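P43 (Trichuris muris, PDB 6QIX) is the major secreted protein of the whipworm, which tethers to matrix and inhibits interleukin-13 function. Local coordinates at residues 255-267 / 316-329. Sequence-based numbering, arbitrary orientation. Where two conformers were deposited one is given.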
loop_
_atom_site.group_PDB
_atom_site.type_symbol
_atom_site.label_atom_id
_atom_site.label_comp_id
_atom_site.label_asym_id
_atom_site.label_seq_id
_atom_site.Cartn_x
_atom_site.Cartn_y
_atom_site.Cartn_z
ATOM N N LYS A 255 13.396 5.001 -18.059
ATOM C CA LYS A 255 12.041 5.250 -18.521
ATOM C C LYS A 255 11.780 4.435 -19.774
ATOM O O LYS A 255 12.697 4.105 -20.540
ATOM C CB LYS A 255 11.815 6.738 -18.796
ATOM C CG LYS A 255 11.610 7.564 -17.501
ATOM C CD LYS A 255 11.282 9.032 -17.779
ATOM C CE LYS A 255 12.297 9.958 -17.105
ATOM N NZ LYS A 255 13.721 9.645 -17.491
ATOM N N LYS A 256 10.508 4.107 -19.969
ATOM C CA LYS A 256 10.044 3.369 -21.126
ATOM C C LYS A 256 8.525 3.414 -21.081
ATOM O O LYS A 256 7.942 3.253 -20.009
ATOM C CB LYS A 256 10.540 1.919 -21.145
ATOM C CG LYS A 256 10.351 1.265 -22.540
ATOM C CD LYS A 256 10.829 -0.172 -22.546
ATOM C CE LYS A 256 10.477 -0.856 -23.866
ATOM N NZ LYS A 256 11.158 -2.172 -23.966
ATOM N N ASP A 257 7.883 3.630 -22.229
ATOM C CA ASP A 257 6.434 3.721 -22.184
ATOM C C ASP A 257 5.848 2.448 -21.582
ATOM O O ASP A 257 6.287 1.332 -21.892
ATOM C CB ASP A 257 5.857 3.956 -23.577
ATOM C CG ASP A 257 4.350 4.202 -23.548
ATOM O OD1 ASP A 257 3.908 5.062 -22.748
ATOM O OD2 ASP A 257 3.613 3.528 -24.309
ATOM N N GLY A 258 4.853 2.622 -20.705
ATOM C CA GLY A 258 4.201 1.519 -20.044
ATOM C C GLY A 258 4.897 1.075 -18.783
ATOM O O GLY A 258 4.407 0.160 -18.106
ATOM N N CYS A 259 6.003 1.724 -18.421
ATOM C CA CYS A 259 6.849 1.257 -17.327
ATOM C C CYS A 259 7.169 2.422 -16.408
ATOM O O CYS A 259 7.926 3.322 -16.796
ATOM C CB CYS A 259 8.166 0.666 -17.856
ATOM S SG CYS A 259 8.014 -0.669 -19.085
ATOM N N PHE A 260 6.694 2.364 -15.167
ATOM C CA PHE A 260 7.028 3.458 -14.275
ATOM C C PHE A 260 8.437 3.225 -13.741
ATOM O O PHE A 260 8.758 2.106 -13.362
ATOM C CB PHE A 260 6.033 3.513 -13.093
ATOM C CG PHE A 260 6.103 4.770 -12.311
ATOM C CD1 PHE A 260 5.495 5.918 -12.783
ATOM C CD2 PHE A 260 6.767 4.797 -11.086
ATOM C CE1 PHE A 260 5.533 7.076 -12.054
ATOM C CE2 PHE A 260 6.859 5.969 -10.368
ATOM C CZ PHE A 260 6.220 7.104 -10.843
ATOM N N PRO A 261 9.265 4.263 -13.639
ATOM C CA PRO A 261 10.698 4.044 -13.376
ATOM C C PRO A 261 11.130 3.866 -11.924
ATOM O O PRO A 261 12.254 3.388 -11.696
ATOM C CB PRO A 261 11.347 5.318 -13.931
ATOM C CG PRO A 261 10.271 6.349 -13.733
ATOM C CD PRO A 261 8.993 5.655 -14.045
ATOM N N LEU A 262 10.331 4.263 -10.933
ATOM C CA LEU A 262 10.794 4.270 -9.541
ATOM C C LEU A 262 9.816 3.535 -8.641
ATOM O O LEU A 262 8.616 3.828 -8.646
ATOM C CB LEU A 262 10.948 5.687 -9.041
ATOM C CG LEU A 262 11.562 5.838 -7.658
ATOM C CD1 LEU A 262 13.016 5.365 -7.670
ATOM C CD2 LEU A 262 11.429 7.288 -7.265
ATOM N N LYS A 263 10.336 2.610 -7.860
ATOM C CA LYS A 263 9.595 1.852 -6.869
ATOM C C LYS A 263 10.179 2.215 -5.506
ATOM O O LYS A 263 11.411 2.315 -5.381
ATOM C CB LYS A 263 9.775 0.367 -7.151
ATOM C CG LYS A 263 8.664 -0.513 -6.742
ATOM C CD LYS A 263 9.223 -1.894 -6.359
ATOM C CE LYS A 263 9.745 -2.644 -7.587
ATOM N NZ LYS A 263 9.123 -4.016 -7.734
ATOM N N LEU A 264 9.312 2.473 -4.520
ATOM C CA LEU A 264 9.774 2.895 -3.195
ATOM C C LEU A 264 9.274 1.939 -2.120
ATOM O O LEU A 264 8.090 1.541 -2.128
ATOM C CB LEU A 264 9.273 4.271 -2.821
ATOM C CG LEU A 264 9.772 5.603 -3.327
ATOM C CD1 LEU A 264 9.237 6.719 -2.381
ATOM C CD2 LEU A 264 11.260 5.593 -3.463
ATOM N N GLY A 265 10.164 1.614 -1.170
ATOM C CA GLY A 265 9.767 0.897 0.025
ATOM C C GLY A 265 9.938 1.804 1.221
ATOM O O GLY A 265 10.693 2.776 1.167
ATOM N N LYS A 266 9.191 1.521 2.289
ATOM C CA LYS A 266 9.222 2.332 3.495
ATOM C C LYS A 266 9.498 1.475 4.713
ATOM O O LYS A 266 9.189 0.285 4.756
ATOM C CB LYS A 266 7.897 3.077 3.599
ATOM C CG LYS A 266 7.442 3.487 4.845
ATOM C CD LYS A 266 5.978 3.975 4.818
ATOM C CE LYS A 266 5.840 4.939 6.034
ATOM N NZ LYS A 266 4.558 5.608 6.024
ATOM N N LYS A 267 10.102 2.117 5.711
ATOM C CA LYS A 267 10.322 1.494 7.004
ATOM C C LYS A 267 10.171 2.572 8.068
ATOM O O LYS A 267 10.967 3.523 8.110
ATOM C CB LYS A 267 11.711 0.827 7.050
ATOM C CG LYS A 267 12.035 0.123 8.380
ATOM C CD LYS A 267 13.284 -0.780 8.232
ATOM C CE LYS A 267 13.675 -1.360 9.526
ATOM N NZ LYS A 267 14.670 -0.531 10.205
ATOM N N TRP A 316 -0.634 3.237 -15.829
ATOM C CA TRP A 316 0.649 2.763 -15.273
ATOM C C TRP A 316 1.419 3.898 -14.605
ATOM O O TRP A 316 2.158 3.690 -13.616
ATOM C CB TRP A 316 1.503 2.096 -16.363
ATOM C CG TRP A 316 1.875 2.995 -17.540
ATOM C CD1 TRP A 316 1.226 3.087 -18.770
ATOM C CD2 TRP A 316 2.965 3.916 -17.593
ATOM N NE1 TRP A 316 1.840 4.033 -19.551
ATOM C CE2 TRP A 316 2.915 4.548 -18.861
ATOM C CE3 TRP A 316 3.988 4.270 -16.682
ATOM C CZ2 TRP A 316 3.851 5.523 -19.247
ATOM C CZ3 TRP A 316 4.906 5.225 -17.045
ATOM C CH2 TRP A 316 4.837 5.849 -18.353
ATOM N N LYS A 317 1.235 5.106 -15.114
ATOM C CA LYS A 317 1.902 6.261 -14.547
ATOM C C LYS A 317 1.165 6.752 -13.304
ATOM O O LYS A 317 1.798 7.039 -12.276
ATOM C CB LYS A 317 2.028 7.351 -15.601
ATOM C CG LYS A 317 2.801 8.570 -15.108
ATOM C CD LYS A 317 2.876 9.677 -16.133
ATOM C CE LYS A 317 3.530 9.224 -17.410
ATOM N NZ LYS A 317 4.294 10.338 -18.038
ATOM N N ARG A 318 -0.178 6.853 -13.384
ATOM C CA ARG A 318 -0.972 7.164 -12.192
ATOM C C ARG A 318 -0.652 6.200 -11.047
ATOM O O ARG A 318 -0.455 6.616 -9.896
ATOM C CB ARG A 318 -2.453 7.096 -12.559
ATOM C CG ARG A 318 -3.440 7.535 -11.472
ATOM C CD ARG A 318 -3.891 6.364 -10.521
ATOM N NE ARG A 318 -4.286 5.184 -11.282
ATOM C CZ ARG A 318 -5.426 5.049 -11.946
ATOM N NH1 ARG A 318 -6.319 6.019 -11.941
ATOM N NH2 ARG A 318 -5.650 3.961 -12.670
ATOM N N ASP A 319 -0.631 4.898 -11.340
ATOM C CA ASP A 319 -0.383 3.895 -10.307
ATOM C C ASP A 319 1.009 4.061 -9.706
ATOM O O ASP A 319 1.205 3.949 -8.474
ATOM C CB ASP A 319 -0.545 2.494 -10.906
ATOM C CG ASP A 319 -2.009 2.144 -11.227
ATOM O OD1 ASP A 319 -2.890 2.866 -10.679
ATOM O OD2 ASP A 319 -2.263 1.147 -11.980
ATOM N N GLY A 320 1.988 4.345 -10.549
ATOM C CA GLY A 320 3.340 4.489 -10.033
ATOM C C GLY A 320 3.464 5.638 -9.058
ATOM O O GLY A 320 4.081 5.494 -8.018
ATOM N N TYR A 321 2.888 6.809 -9.394
ATOM C CA TYR A 321 2.877 7.916 -8.456
ATOM C C TYR A 321 2.070 7.561 -7.219
ATOM O O TYR A 321 2.470 7.879 -6.081
ATOM C CB TYR A 321 2.296 9.168 -9.109
ATOM C CG TYR A 321 3.252 9.969 -9.953
ATOM C CD1 TYR A 321 4.379 10.577 -9.407
ATOM C CD2 TYR A 321 3.023 10.132 -11.317
ATOM C CE1 TYR A 321 5.247 11.311 -10.188
ATOM C CE2 TYR A 321 3.896 10.863 -12.117
ATOM C CZ TYR A 321 4.991 11.458 -11.545
ATOM O OH TYR A 321 5.855 12.196 -12.338
ATOM N N ALA A 322 0.920 6.909 -7.407
ATOM C CA ALA A 322 0.041 6.676 -6.270
ATOM C C ALA A 322 0.713 5.737 -5.265
ATOM O O ALA A 322 0.514 5.873 -4.066
ATOM C CB ALA A 322 -1.294 6.106 -6.739
ATOM N N LYS A 323 1.452 4.723 -5.744
ATOM C CA LYS A 323 2.125 3.819 -4.814
ATOM C C LYS A 323 3.120 4.562 -3.937
ATOM O O LYS A 323 3.274 4.221 -2.749
ATOM C CB LYS A 323 2.804 2.672 -5.584
ATOM C CG LYS A 323 1.793 1.678 -6.164
ATOM C CD LYS A 323 2.465 0.648 -7.059
ATOM C CE LYS A 323 1.523 -0.111 -7.844
ATOM N NZ LYS A 323 2.287 -1.126 -8.690
ATOM N N MET A 324 3.797 5.573 -4.485
ATOM C CA MET A 324 4.688 6.402 -3.676
ATOM C C MET A 324 3.884 7.250 -2.682
ATOM O O MET A 324 4.226 7.327 -1.491
ATOM C CB MET A 324 5.552 7.292 -4.593
ATOM C CG MET A 324 6.456 6.538 -5.580
ATOM S SD MET A 324 7.386 7.630 -6.715
ATOM C CE MET A 324 8.639 8.314 -5.626
ATOM N N LEU A 325 2.800 7.870 -3.154
ATOM C CA LEU A 325 1.971 8.720 -2.284
ATOM C C LEU A 325 1.398 7.915 -1.122
ATOM O O LEU A 325 1.251 8.445 -0.004
ATOM C CB LEU A 325 0.883 9.388 -3.135
ATOM C CG LEU A 325 0.258 10.685 -2.672
ATOM C CD1 LEU A 325 1.305 11.770 -2.517
ATOM C CD2 LEU A 325 -0.819 11.137 -3.660
ATOM N N MET A 326 1.073 6.636 -1.351
ATOM C CA MET A 326 0.611 5.795 -0.248
ATOM C C MET A 326 1.630 5.669 0.886
ATOM O O MET A 326 1.256 5.184 1.952
ATOM C CB MET A 326 0.222 4.375 -0.723
ATOM C CG MET A 326 -1.060 4.395 -1.533
ATOM S SD MET A 326 -2.545 4.636 -0.740
ATOM C CE MET A 326 -2.611 3.255 0.380
ATOM N N GLN A 327 2.896 5.996 0.639
ATOM C CA GLN A 327 3.930 5.843 1.660
ATOM C C GLN A 327 3.980 7.025 2.605
ATOM O O GLN A 327 4.694 6.970 3.610
ATOM C CB GLN A 327 5.312 5.666 1.031
ATOM C CG GLN A 327 5.387 4.614 -0.016
ATOM C CD GLN A 327 4.845 3.305 0.412
ATOM O OE1 GLN A 327 5.113 2.821 1.517
ATOM N NE2 GLN A 327 4.097 2.667 -0.498
ATOM N N LEU A 328 3.234 8.095 2.329
ATOM C CA LEU A 328 3.226 9.212 3.269
ATOM C C LEU A 328 2.663 8.763 4.621
ATOM O O LEU A 328 1.799 7.887 4.688
ATOM C CB LEU A 328 2.405 10.370 2.734
ATOM C CG LEU A 328 3.145 11.136 1.629
ATOM C CD1 LEU A 328 2.189 12.162 1.029
ATOM C CD2 LEU A 328 4.410 11.858 2.148
ATOM N N PRO A 329 3.087 9.391 5.699
ATOM C CA PRO A 329 2.525 9.061 7.013
ATOM C C PRO A 329 1.028 9.322 7.074
ATOM O O PRO A 329 0.556 10.363 6.643
ATOM C CB PRO A 329 3.289 9.999 7.964
ATOM C CG PRO A 329 4.555 10.402 7.204
ATOM C CD PRO A 329 4.136 10.429 5.761
HETATM O O HOH W 1 1.162 4.720 -22.110
HETATM O O HOH W 2 6.076 3.469 -7.708
HETATM O O HOH W 3 1.638 5.116 5.324
HETATM O O HOH W 4 6.382 0.201 1.684
#
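Phe260 lies flat on the backbone of helix 315-325 at Gly320. Gly320 CA sits over the ring centre, 3.5 Å from the centroid, and Pro261 CD lies over the rim of the opposite face. With no side chain at Gly320, the ring comes directly against the helix backbone. The ring edge of Phe260 meets the face of Tyr321 in a T-shaped pair, planes at 71°. Met324 SD comes to another part of that edge, 4.0 Å from Phe260 CE2, a Met-aromatic contact. In the conformer given, Met324 bends at its last torsion (chi3 74°), which brings CE against both Leu262 CD2 and Leu264 CD1. Farther along, Lys266 runs extended past Gln327, and its NZ donates a hydrogen bond to Gln327 O at 2.8 Å from above the carbonyl plane. Gln327 NE2 turns back to Lys323 O, and Glu126 is its second partner.

At the 256-259 turn Gly258 CA packs closely over the five-membered ring of Trp316, but the solvent side begins at exposed Asp257, whose OD1 reaches Trp316 NE1 through a water. Another water joins Leu262 O to Gly320 O. Cys259 is tied to Cys188. Helix 315-325 and the turn after it pack along the 256-259 turn and strand 262-268 of the antiparallel hairpin, with a glycine CA over the Phe260 ring and another over the Trp316 five-membered ring.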